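Local coordinates for protein beta-n-acetylhexosaminidase (Streptococcus pneumoniae, PDB 4AZI) that hydrolyses terminal beta-linked N-acetyl-D-hexosamine from glycans, as a family 20 catalytic module of the pneumococcal exo-beta-D-N-acetylglucosaminidase StrH, at residues N116-M121 and G204-Y209; I247-K252 and Q263-K268; N307-T312 and V317-V322. The protein carries 2 engineered substitutions. All blocks are in the same frame, centred on the assembly; numbering follows the deposited sequence.

Contact 1: residues N116-M121 and G204-Y209; sequences NSPGHM and GKFAEY
Ser117 and Pro118, at the C-terminal end of barrel strand 110-117, face Phe206 and Tyr209, one turn apart on helix 203-219. The fold is a TIM barrel, and this is one of the places where the rim of the parallel barrel meets a surrounding helix. Both aromatic side chains leave the helix with CG anti to the backbone N (chi1 171° for Phe206 and -178° for Tyr209). The Tyr209 side chain points at the strand end, while Phe206 reaches it with the far part of its ring, CE1. Pro118 meets both. Its CD comes to the edge of the Phe206 ring, near the ring plane, with CE1 at 4.1 Å. The same CD approaches Tyr209 obliquely, 3.7 Å from CE2, while the proline CB and CG each lie 4.0 Å from that same Tyr209 CE2. The proline and the tyrosine slide past each other in opposite directions. A cis peptide bond joins Ser117 to Pro118, and the chain leaves the strand here toward His120, a residue of the inhibitor pocket that is hydrogen-bonded to Glu183 and Asp49. All four touching residues are buried, and more of the fold closes round them: Trp194 packs edge-to-face with Phe206, while Met156 and Val159 of helix 153-170 and Met148 touch Tyr209. The tyrosine therefore carries its hydroxyl into a largely apolar setting, where Ser117 offers a polar partner. The serine OG lies at the edge of the Tyr209 ring and in its plane, and the hydrogen bond between Ser117 OG and Tyr209 OH measures 2.8 Å, with either hydroxyl able to donate.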
loop_
_atom_site.group_PDB
_atom_site.type_symbol
_atom_site.label_atom_id
_atom_site.label_comp_id
_atom_site.label_asym_id
_atom_site.label_seq_id
_atom_site.Cartn_x
_atom_site.Cartn_y
_atom_site.Cartn_z
ATOM N N ASN A 116 -2.684 3.184 -8.574
ATOM C CA ASN A 116 -3.294 2.053 -9.270
ATOM C C ASN A 116 -3.559 2.291 -10.746
ATOM O O ASN A 116 -3.977 3.370 -11.133
ATOM C CB ASN A 116 -4.605 1.647 -8.578
ATOM C CG ASN A 116 -4.806 0.146 -8.543
ATOM O OD1 ASN A 116 -4.243 -0.594 -9.359
ATOM N ND2 ASN A 116 -5.596 -0.314 -7.582
ATOM N N SER A 117 -3.307 1.259 -11.555
ATOM C CA SER A 117 -3.684 1.190 -12.972
ATOM C C SER A 117 -3.457 -0.284 -13.362
ATOM O O SER A 117 -2.816 -1.013 -12.605
ATOM C CB SER A 117 -2.838 2.137 -13.831
ATOM O OG SER A 117 -1.485 1.707 -13.896
ATOM N N PRO A 118 -4.026 -0.749 -14.496
ATOM C CA PRO A 118 -4.988 -0.102 -15.400
ATOM C C PRO A 118 -6.435 -0.148 -14.887
ATOM O O PRO A 118 -7.335 0.369 -15.555
ATOM C CB PRO A 118 -4.839 -0.892 -16.703
ATOM C CG PRO A 118 -4.381 -2.242 -16.279
ATOM C CD PRO A 118 -3.609 -2.075 -14.996
ATOM N N GLY A 119 -6.656 -0.762 -13.722
ATOM C CA GLY A 119 -7.954 -0.699 -13.054
ATOM C C GLY A 119 -7.912 0.364 -11.982
ATOM O O GLY A 119 -6.885 1.008 -11.791
ATOM N N HIS A 120 -9.029 0.564 -11.287
ATOM C CA HIS A 120 -9.098 1.508 -10.167
ATOM C C HIS A 120 -8.513 2.871 -10.486
ATOM O O HIS A 120 -7.786 3.461 -9.679
ATOM C CB HIS A 120 -8.440 0.899 -8.934
ATOM C CG HIS A 120 -9.188 -0.278 -8.371
ATOM N ND1 HIS A 120 -10.354 -0.143 -7.699
ATOM C CD2 HIS A 120 -8.900 -1.639 -8.389
ATOM C CE1 HIS A 120 -10.784 -1.359 -7.313
ATOM N NE2 HIS A 120 -9.892 -2.272 -7.736
ATOM N N MET A 121 -8.843 3.381 -11.667
ATOM C CA MET A 121 -8.282 4.638 -12.155
ATOM C C MET A 121 -9.353 5.545 -12.761
ATOM O O MET A 121 -9.123 6.197 -13.787
ATOM C CB MET A 121 -7.147 4.373 -13.154
ATOM C CG MET A 121 -7.557 3.522 -14.343
ATOM S SD MET A 121 -6.268 3.315 -15.574
ATOM C CE MET A 121 -6.133 4.964 -16.255
ATOM N N GLY A 204 -2.082 -10.989 -22.870
ATOM C CA GLY A 204 -0.699 -10.726 -23.268
ATOM C C GLY A 204 -0.368 -9.240 -23.275
ATOM O O GLY A 204 0.746 -8.834 -22.919
ATOM N N LYS A 205 -1.343 -8.429 -23.660
ATOM C CA LYS A 205 -1.164 -6.987 -23.647
ATOM C C LYS A 205 -1.209 -6.434 -22.220
ATOM O O LYS A 205 -0.520 -5.457 -21.921
ATOM C CB LYS A 205 -2.152 -6.290 -24.593
ATOM C CG LYS A 205 -1.826 -6.580 -26.060
ATOM C CD LYS A 205 -2.906 -6.098 -27.021
ATOM N N PHE A 206 -1.986 -7.069 -21.346
ATOM C CA PHE A 206 -1.922 -6.760 -19.911
ATOM C C PHE A 206 -0.531 -7.021 -19.319
ATOM O O PHE A 206 -0.017 -6.209 -18.544
ATOM C CB PHE A 206 -2.981 -7.523 -19.101
ATOM C CG PHE A 206 -2.796 -7.389 -17.614
ATOM C CD1 PHE A 206 -3.251 -6.259 -16.945
ATOM C CD2 PHE A 206 -2.112 -8.361 -16.895
ATOM C CE1 PHE A 206 -3.048 -6.114 -15.584
ATOM C CE2 PHE A 206 -1.907 -8.229 -15.535
ATOM C CZ PHE A 206 -2.381 -7.104 -14.874
ATOM N N ALA A 207 0.069 -8.158 -19.682
ATOM C CA ALA A 207 1.384 -8.531 -19.176
ATOM C C ALA A 207 2.455 -7.555 -19.675
ATOM O O ALA A 207 3.342 -7.166 -18.925
ATOM C CB ALA A 207 1.725 -9.959 -19.573
ATOM N N GLU A 208 2.335 -7.147 -20.935
ATOM C CA GLU A 208 3.242 -6.182 -21.544
ATOM C C GLU A 208 3.243 -4.876 -20.742
ATOM O O GLU A 208 4.304 -4.311 -20.476
ATOM C CB GLU A 208 2.839 -5.949 -23.005
ATOM C CG GLU A 208 3.648 -4.901 -23.740
ATOM C CD GLU A 208 2.932 -4.360 -24.962
ATOM O OE1 GLU A 208 2.135 -5.099 -25.583
ATOM O OE2 GLU A 208 3.165 -3.183 -25.303
ATOM N N TYR A 209 2.052 -4.439 -20.336
ATOM C CA TYR A 209 1.865 -3.231 -19.514
ATOM C C TYR A 209 2.343 -3.397 -18.060
ATOM O O TYR A 209 2.959 -2.480 -17.481
ATOM C CB TYR A 209 0.389 -2.827 -19.533
ATOM C CG TYR A 209 0.086 -1.568 -18.761
ATOM C CD1 TYR A 209 0.391 -0.312 -19.289
ATOM C CD2 TYR A 209 -0.530 -1.629 -17.509
ATOM C CE1 TYR A 209 0.100 0.843 -18.581
ATOM C CE2 TYR A 209 -0.811 -0.480 -16.791
ATOM C CZ TYR A 209 -0.492 0.753 -17.331
ATOM O OH TYR A 209 -0.776 1.897 -16.618
#

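Contact 2: residues I247-K252 and Q263-K268; sequences ISYWSK and QYLASK. With OAN (O-(2-acetamido-2-deoxy D-glucopyranosylidene) amino-N-phenylcarbamate), chain C.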
loop_
_atom_site.group_PDB
_atom_site.type_symbol
_atom_site.label_atom_id
_atom_site.label_comp_id
_atom_site.label_asym_id
_atom_site.label_seq_id
_atom_site.Cartn_x
_atom_site.Cartn_y
_atom_site.Cartn_z
ATOM N N ILE A 247 4.796 -9.509 -4.634
ATOM C CA ILE A 247 3.368 -9.748 -4.857
ATOM C C ILE A 247 2.563 -9.468 -3.574
ATOM O O ILE A 247 2.748 -10.121 -2.538
ATOM C CB ILE A 247 3.094 -11.182 -5.368
ATOM C CG1 ILE A 247 3.922 -11.537 -6.639
ATOM C CG2 ILE A 247 1.611 -11.431 -5.554
ATOM C CD1 ILE A 247 3.439 -10.926 -7.941
ATOM N N SER A 248 1.672 -8.495 -3.637
ATOM C CA SER A 248 0.775 -8.260 -2.515
ATOM C C SER A 248 -0.380 -9.255 -2.643
ATOM O O SER A 248 -1.320 -9.021 -3.397
ATOM C CB SER A 248 0.305 -6.806 -2.496
ATOM O OG SER A 248 -0.664 -6.597 -1.492
ATOM N N TYR A 249 -0.274 -10.383 -1.936
ATOM C CA TYR A 249 -1.238 -11.484 -2.082
ATOM C C TYR A 249 -2.374 -11.385 -1.082
ATOM O O TYR A 249 -2.163 -11.497 0.126
ATOM C CB TYR A 249 -0.570 -12.878 -1.987
ATOM C CG TYR A 249 -1.421 -13.948 -2.649
ATOM C CD1 TYR A 249 -2.563 -14.459 -2.013
ATOM C CD2 TYR A 249 -1.115 -14.422 -3.926
ATOM C CE1 TYR A 249 -3.363 -15.418 -2.628
ATOM C CE2 TYR A 249 -1.914 -15.376 -4.546
ATOM C CZ TYR A 249 -3.043 -15.863 -3.891
ATOM O OH TYR A 249 -3.839 -16.816 -4.496
ATOM N N TRP A 250 -3.588 -11.194 -1.594
ATOM C CA TRP A 250 -4.740 -10.958 -0.735
ATOM C C TRP A 250 -5.797 -12.041 -0.803
ATOM O O TRP A 250 -6.522 -12.243 0.159
ATOM C CB TRP A 250 -5.335 -9.587 -1.027
ATOM C CG TRP A 250 -5.963 -9.514 -2.382
ATOM C CD1 TRP A 250 -5.328 -9.304 -3.603
ATOM C CD2 TRP A 250 -7.371 -9.703 -2.707
ATOM N NE1 TRP A 250 -6.230 -9.334 -4.629
ATOM C CE2 TRP A 250 -7.475 -9.570 -4.163
ATOM C CE3 TRP A 250 -8.516 -9.951 -1.969
ATOM C CZ2 TRP A 250 -8.684 -9.679 -4.824
ATOM C CZ3 TRP A 250 -9.732 -10.063 -2.646
ATOM C CH2 TRP A 250 -9.813 -9.934 -4.042
ATOM N N SER A 251 -5.902 -12.730 -1.940
ATOM C CA SER A 251 -6.920 -13.787 -2.145
ATOM C C SER A 251 -6.634 -14.613 -3.407
ATOM O O SER A 251 -5.989 -14.130 -4.346
ATOM C CB SER A 251 -8.338 -13.176 -2.186
ATOM O OG SER A 251 -9.337 -14.083 -2.620
ATOM N N LYS A 252 -7.097 -15.861 -3.411
ATOM C CA LYS A 252 -7.001 -16.715 -4.594
ATOM C C LYS A 252 -8.280 -16.587 -5.431
ATOM O O LYS A 252 -8.427 -17.206 -6.487
ATOM C CB LYS A 252 -6.736 -18.169 -4.200
ATOM C CG LYS A 252 -6.446 -19.093 -5.376
ATOM C CD LYS A 252 -6.019 -20.485 -4.931
ATOM C CE LYS A 252 -7.186 -21.432 -4.650
ATOM N NZ LYS A 252 -7.919 -21.891 -5.877
ATOM N N GLN A 263 0.936 -21.100 -3.966
ATOM C CA GLN A 263 1.829 -22.219 -4.312
ATOM C C GLN A 263 2.384 -22.048 -5.732
ATOM O O GLN A 263 3.600 -22.143 -5.952
ATOM C CB GLN A 263 1.112 -23.575 -4.216
ATOM C CG GLN A 263 0.732 -24.032 -2.814
ATOM C CD GLN A 263 -0.740 -23.803 -2.497
ATOM O OE1 GLN A 263 -1.332 -22.815 -2.924
ATOM N NE2 GLN A 263 -1.338 -24.731 -1.756
ATOM N N TYR A 264 1.490 -21.804 -6.693
ATOM C CA TYR A 264 1.894 -21.634 -8.085
ATOM C C TYR A 264 2.847 -20.452 -8.303
ATOM O O TYR A 264 3.846 -20.586 -9.008
ATOM C CB TYR A 264 0.690 -21.511 -9.027
ATOM C CG TYR A 264 1.106 -21.569 -10.482
ATOM C CD1 TYR A 264 1.276 -22.793 -11.125
ATOM C CD2 TYR A 264 1.372 -20.405 -11.201
ATOM C CE1 TYR A 264 1.670 -22.860 -12.450
ATOM C CE2 TYR A 264 1.764 -20.458 -12.529
ATOM C CZ TYR A 264 1.921 -21.689 -13.144
ATOM O OH TYR A 264 2.313 -21.765 -14.451
ATOM N N LEU A 265 2.521 -19.299 -7.728
ATOM C CA LEU A 265 3.387 -18.116 -7.836
ATOM C C LEU A 265 4.745 -18.298 -7.157
ATOM O O LEU A 265 5.759 -17.892 -7.715
ATOM C CB LEU A 265 2.682 -16.853 -7.332
ATOM C CG LEU A 265 1.435 -16.403 -8.099
ATOM C CD1 LEU A 265 0.818 -15.191 -7.400
ATOM C CD2 LEU A 265 1.776 -16.084 -9.543
ATOM N N ALA A 266 4.771 -18.929 -5.980
ATOM C CA ALA A 266 6.037 -19.278 -5.321
ATOM C C ALA A 266 6.920 -20.121 -6.233
ATOM O O ALA A 266 8.143 -19.892 -6.319
ATOM C CB ALA A 266 5.787 -20.003 -4.006
ATOM N N SER A 267 6.284 -21.073 -6.926
ATOM C CA SER A 267 6.954 -21.962 -7.871
ATOM C C SER A 267 7.632 -21.186 -9.013
ATOM O O SER A 267 8.671 -21.604 -9.521
ATOM C CB SER A 267 5.978 -23.033 -8.402
ATOM O OG SER A 267 5.130 -22.541 -9.431
ATOM N N LYS A 268 7.060 -20.038 -9.375
ATOM C CA LYS A 268 7.625 -19.146 -10.396
ATOM C C LYS A 268 8.703 -18.200 -9.863
ATOM O O LYS A 268 9.178 -17.330 -10.602
ATOM C CB LYS A 268 6.515 -18.309 -11.052
ATOM C CG LYS A 268 5.571 -19.086 -11.954
ATOM C CD LYS A 268 6.243 -19.472 -13.262
ATOM C CE LYS A 268 5.274 -20.220 -14.150
ATOM N NZ LYS A 268 5.987 -20.877 -15.277
HETATM C CAH OAN C . -6.656 -5.723 -3.965
HETATM C CAG OAN C . -8.011 -5.437 -3.301
HETATM O OAN OAN C . -8.200 -5.742 -2.132
HETATM N NAI OAN C . -8.924 -4.862 -4.086
HETATM C CAB OAN C . -10.287 -4.483 -3.659
HETATM C CAC OAN C . -10.249 -3.119 -2.969
HETATM O OAJ OAN C . -10.263 -2.085 -3.962
HETATM C CAD OAN C . -11.432 -2.943 -2.028
HETATM O OAK OAN C . -11.333 -1.647 -1.454
HETATM C CAE OAN C . -11.361 -4.005 -0.919
HETATM C CAF OAN C . -12.526 -3.974 0.075
HETATM O OAM OAN C . -13.752 -4.306 -0.584
HETATM O OAL OAN C . -11.259 -5.357 -1.441
HETATM C CAA OAN C . -10.936 -5.554 -2.756
HETATM N NAY OAN C . -11.192 -6.745 -3.255
HETATM O OAQ OAN C . -11.768 -7.640 -2.403
HETATM C CAP OAN C . -12.599 -8.540 -3.007
HETATM O OAR OAN C . -13.116 -9.437 -2.339
HETATM N NAO OAN C . -12.807 -8.380 -4.323
HETATM C CAS OAN C . -13.552 -9.184 -5.098
HETATM C CAT OAN C . -12.979 -9.677 -6.270
HETATM C CAU OAN C . -13.707 -10.513 -7.117
HETATM C CAV OAN C . -15.017 -10.862 -6.792
HETATM C CAW OAN C . -15.602 -10.369 -5.618
HETATM C CAX OAN C . -14.874 -9.529 -4.771
#
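The Tyr249 ring receives Leu265 at its edge, in the ring plane: the leucine CD1 is 4.0 Å from Tyr249 CE2 and equally close to CD2, so one methyl straddles a ring bond. The two side chains cross obliquely. At the tip of the ring the phenol OH is hydrogen-bonded to the carbonyl oxygen of Ala260, which fixes the far end of the ring. The next residue, Trp250, points its indole to the bound inhibitor instead. Over one face lies the acetamide methyl CAH of OAN, 3.7 Å above the plane and offset toward the rim; the opposite face carries the CB of Ser251. The linker of the inhibitor meets the six-membered ring, with Trp250 CZ3 3.2 Å from OAQ and CH2 3.3 Å from the carbamate carbon CAP, while the phenyl carbon CAT lies at the indole edge in its plane. A hydrogen bond from Trp250 NE1 to Asp229 holds the indole from its other end.

Leu265 also reaches Ile247, its CD1 standing 4.3 Å from Ile247 CG2. With CG beside the backbone N (chi1 -63°) and the chain extended beyond it (chi2 176°), the leucine reaches from the helix to both strand residues. Phe272 on the following strand covers Ile247 and Leu265 together. Strand 246-249, helix 262-267 and strand 271-282 form a beta-alpha-beta unit of the TIM barrel, with the helix packed on the outside and Trp250, just past the strand end, lining the glycosidase pocket.

Contact 3: residues N307-T312 and V317-V322; sequences NQLAST and VDLPTV
The loop that leads into the last barrel strand, 321-329, doubles back on itself here, bringing Leu309 against Leu319 and Thr321. Leu309 CD1 sits 3.7 Å from Leu319 CB, the two leucines crossing at about a right angle, while Thr321 CG2 and Leu309 CD1 reach toward each other, tip to tip, at 4.1 Å. At the closed end Thr312 CG2 packs 3.7 Å from Val317 CG1, again roughly crosswise.

The two segments run antiparallel like the arms of a hairpin, but no direct hydrogen bond links them; three waters do, one of them between backbone atoms. That one donates to Asn307 O at 2.6 Å and accepts from Leu319 N; a second joins Asn307 OD1 to Thr321 OG1. Both of those side-chain oxygens are also hydrogen-bonded to Lys9 NZ, which ties the loop to the start of the chain. A third water donates to Val317 O and to Thr312 OG1.

A type II beta turn from Leu309 to Thr312 shapes the first arm, with Ser311 taking the left-handed backbone position (phi 73°). Leu309 O is gripped twice, by Thr312 N at 3.1 Å and Thr312 OG1 at 2.5 Å, both from the same face of the carbonyl plane. A chi1 of 67° brings the hydroxyl there, setting OG1 between the backbone N and its own carbonyl carbon; the hydroxyl oxygen stands 30° out of the Leu309 carbonyl plane.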
loop_
_atom_site.group_PDB
_atom_site.type_symbol
_atom_site.label_atom_id
_atom_site.label_comp_id
_atom_site.label_asym_id
_atom_site.label_seq_id
_atom_site.Cartn_x
_atom_site.Cartn_y
_atom_site.Cartn_z
ATOM N N ASN A 307 1.844 -15.460 9.195
ATOM C CA ASN A 307 2.475 -15.961 7.984
ATOM C C ASN A 307 1.516 -16.663 7.016
ATOM O O ASN A 307 1.947 -17.129 5.954
ATOM C CB ASN A 307 3.646 -16.896 8.337
ATOM C CG ASN A 307 4.873 -16.143 8.845
ATOM O OD1 ASN A 307 5.134 -15.007 8.448
ATOM N ND2 ASN A 307 5.643 -16.788 9.722
ATOM N N GLN A 308 0.226 -16.737 7.349
ATOM C CA GLN A 308 -0.687 -17.517 6.505
ATOM C C GLN A 308 -1.155 -16.771 5.257
ATOM O O GLN A 308 -1.855 -15.779 5.352
ATOM C CB GLN A 308 -1.872 -18.035 7.310
ATOM C CG GLN A 308 -2.854 -18.837 6.484
ATOM C CD GLN A 308 -3.799 -19.640 7.345
ATOM O OE1 GLN A 308 -3.381 -20.549 8.063
ATOM N NE2 GLN A 308 -5.088 -19.316 7.266
ATOM N N LEU A 309 -0.764 -17.254 4.081
ATOM C CA LEU A 309 -1.245 -16.665 2.833
ATOM C C LEU A 309 -2.680 -17.122 2.581
ATOM O O LEU A 309 -3.053 -18.237 2.956
ATOM C CB LEU A 309 -0.326 -17.019 1.660
ATOM C CG LEU A 309 1.047 -16.330 1.697
ATOM C CD1 LEU A 309 2.089 -17.144 0.959
ATOM C CD2 LEU A 309 0.978 -14.921 1.135
ATOM N N ALA A 310 -3.484 -16.249 1.977
ATOM C CA ALA A 310 -4.888 -16.560 1.682
ATOM C C ALA A 310 -4.995 -17.820 0.835
ATOM O O ALA A 310 -4.181 -18.029 -0.057
ATOM C CB ALA A 310 -5.556 -15.386 0.980
ATOM N N SER A 311 -6.017 -18.633 1.118
ATOM C CA SER A 311 -6.242 -19.948 0.474
ATOM C C SER A 311 -5.280 -21.065 0.908
ATOM O O SER A 311 -5.274 -22.155 0.318
ATOM C CB SER A 311 -6.293 -19.841 -1.066
ATOM O OG SER A 311 -4.995 -19.782 -1.645
ATOM N N THR A 312 -4.468 -20.805 1.935
ATOM C CA THR A 312 -3.551 -21.819 2.459
ATOM C C THR A 312 -3.699 -21.993 3.962
ATOM O O THR A 312 -4.113 -21.071 4.678
ATOM C CB THR A 312 -2.060 -21.511 2.161
ATOM O OG1 THR A 312 -1.650 -20.344 2.891
ATOM C CG2 THR A 312 -1.812 -21.318 0.668
ATOM N N VAL A 317 1.146 -25.477 4.728
ATOM C CA VAL A 317 1.726 -24.738 3.611
ATOM C C VAL A 317 2.518 -23.607 4.260
ATOM O O VAL A 317 1.974 -22.826 5.067
ATOM C CB VAL A 317 0.642 -24.176 2.657
ATOM C CG1 VAL A 317 1.249 -23.219 1.642
ATOM C CG2 VAL A 317 -0.092 -25.305 1.943
ATOM N N ASP A 318 3.809 -23.552 3.942
ATOM C CA ASP A 318 4.709 -22.567 4.522
ATOM C C ASP A 318 5.543 -21.976 3.393
ATOM O O ASP A 318 6.502 -22.590 2.915
ATOM C CB ASP A 318 5.582 -23.197 5.629
ATOM C CG ASP A 318 6.490 -22.176 6.330
ATOM O OD1 ASP A 318 6.521 -20.995 5.912
ATOM O OD2 ASP A 318 7.179 -22.554 7.303
ATOM N N LEU A 319 5.136 -20.787 2.967
ATOM C CA LEU A 319 5.736 -20.089 1.843
ATOM C C LEU A 319 6.409 -18.796 2.302
ATOM O O LEU A 319 5.855 -18.076 3.137
ATOM C CB LEU A 319 4.670 -19.791 0.778
ATOM C CG LEU A 319 3.972 -20.988 0.114
ATOM C CD1 LEU A 319 2.729 -20.561 -0.652
ATOM C CD2 LEU A 319 4.928 -21.729 -0.815
ATOM N N PRO A 320 7.602 -18.494 1.760
ATOM C CA PRO A 320 8.328 -17.280 2.138
ATOM C C PRO A 320 7.539 -16.000 1.904
ATOM O O PRO A 320 7.048 -15.738 0.803
ATOM C CB PRO A 320 9.578 -17.327 1.250
ATOM C CG PRO A 320 9.808 -18.788 1.050
ATOM C CD PRO A 320 8.432 -19.378 0.913
ATOM N N THR A 321 7.392 -15.231 2.970
ATOM C CA THR A 321 6.790 -13.914 2.896
ATOM C C THR A 321 7.850 -12.956 3.401
ATOM O O THR A 321 8.746 -13.372 4.140
ATOM C CB THR A 321 5.516 -13.823 3.754
ATOM O OG1 THR A 321 5.850 -13.949 5.147
ATOM C CG2 THR A 321 4.558 -14.922 3.373
ATOM N N VAL A 322 7.792 -11.704 2.962
ATOM C CA VAL A 322 8.698 -10.674 3.499
ATOM C C VAL A 322 8.059 -9.989 4.716
ATOM O O VAL A 322 8.698 -9.186 5.402
ATOM C CB VAL A 322 9.106 -9.625 2.433
ATOM C CG1 VAL A 322 9.792 -10.289 1.246
ATOM C CG2 VAL A 322 7.903 -8.792 1.986
HETATM O O HOH W 1 2.879 -18.871 4.338
HETATM O O HOH W 2 4.398 -12.680 6.869
HETATM O O HOH W 3 0.423 -20.535 4.662
#

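In the fold
All three contacts lie around one eight-stranded barrel. Contacts 1 and 2 are buried and each sets a helix against a barrel strand: the first around a hydroxyl pair and a proline, the second by apolar groups alone. Each also holds an inhibitor-pocket residue, His120 or Trp250, near its strand end. Contact 3 is only partly buried, joins a loop to the chain leading into strand 321-329, and is bridged by three waters. Contacts 2 and 3 touch, with Ala266 CB 3.7 Å from Leu319 CD2, and their centres are about 9 Å apart; Leu309 also packs on Tyr249. Contact 1 stands apart, its centre about 18 Å from that of contact 2 and about 26 Å from that of contact 3.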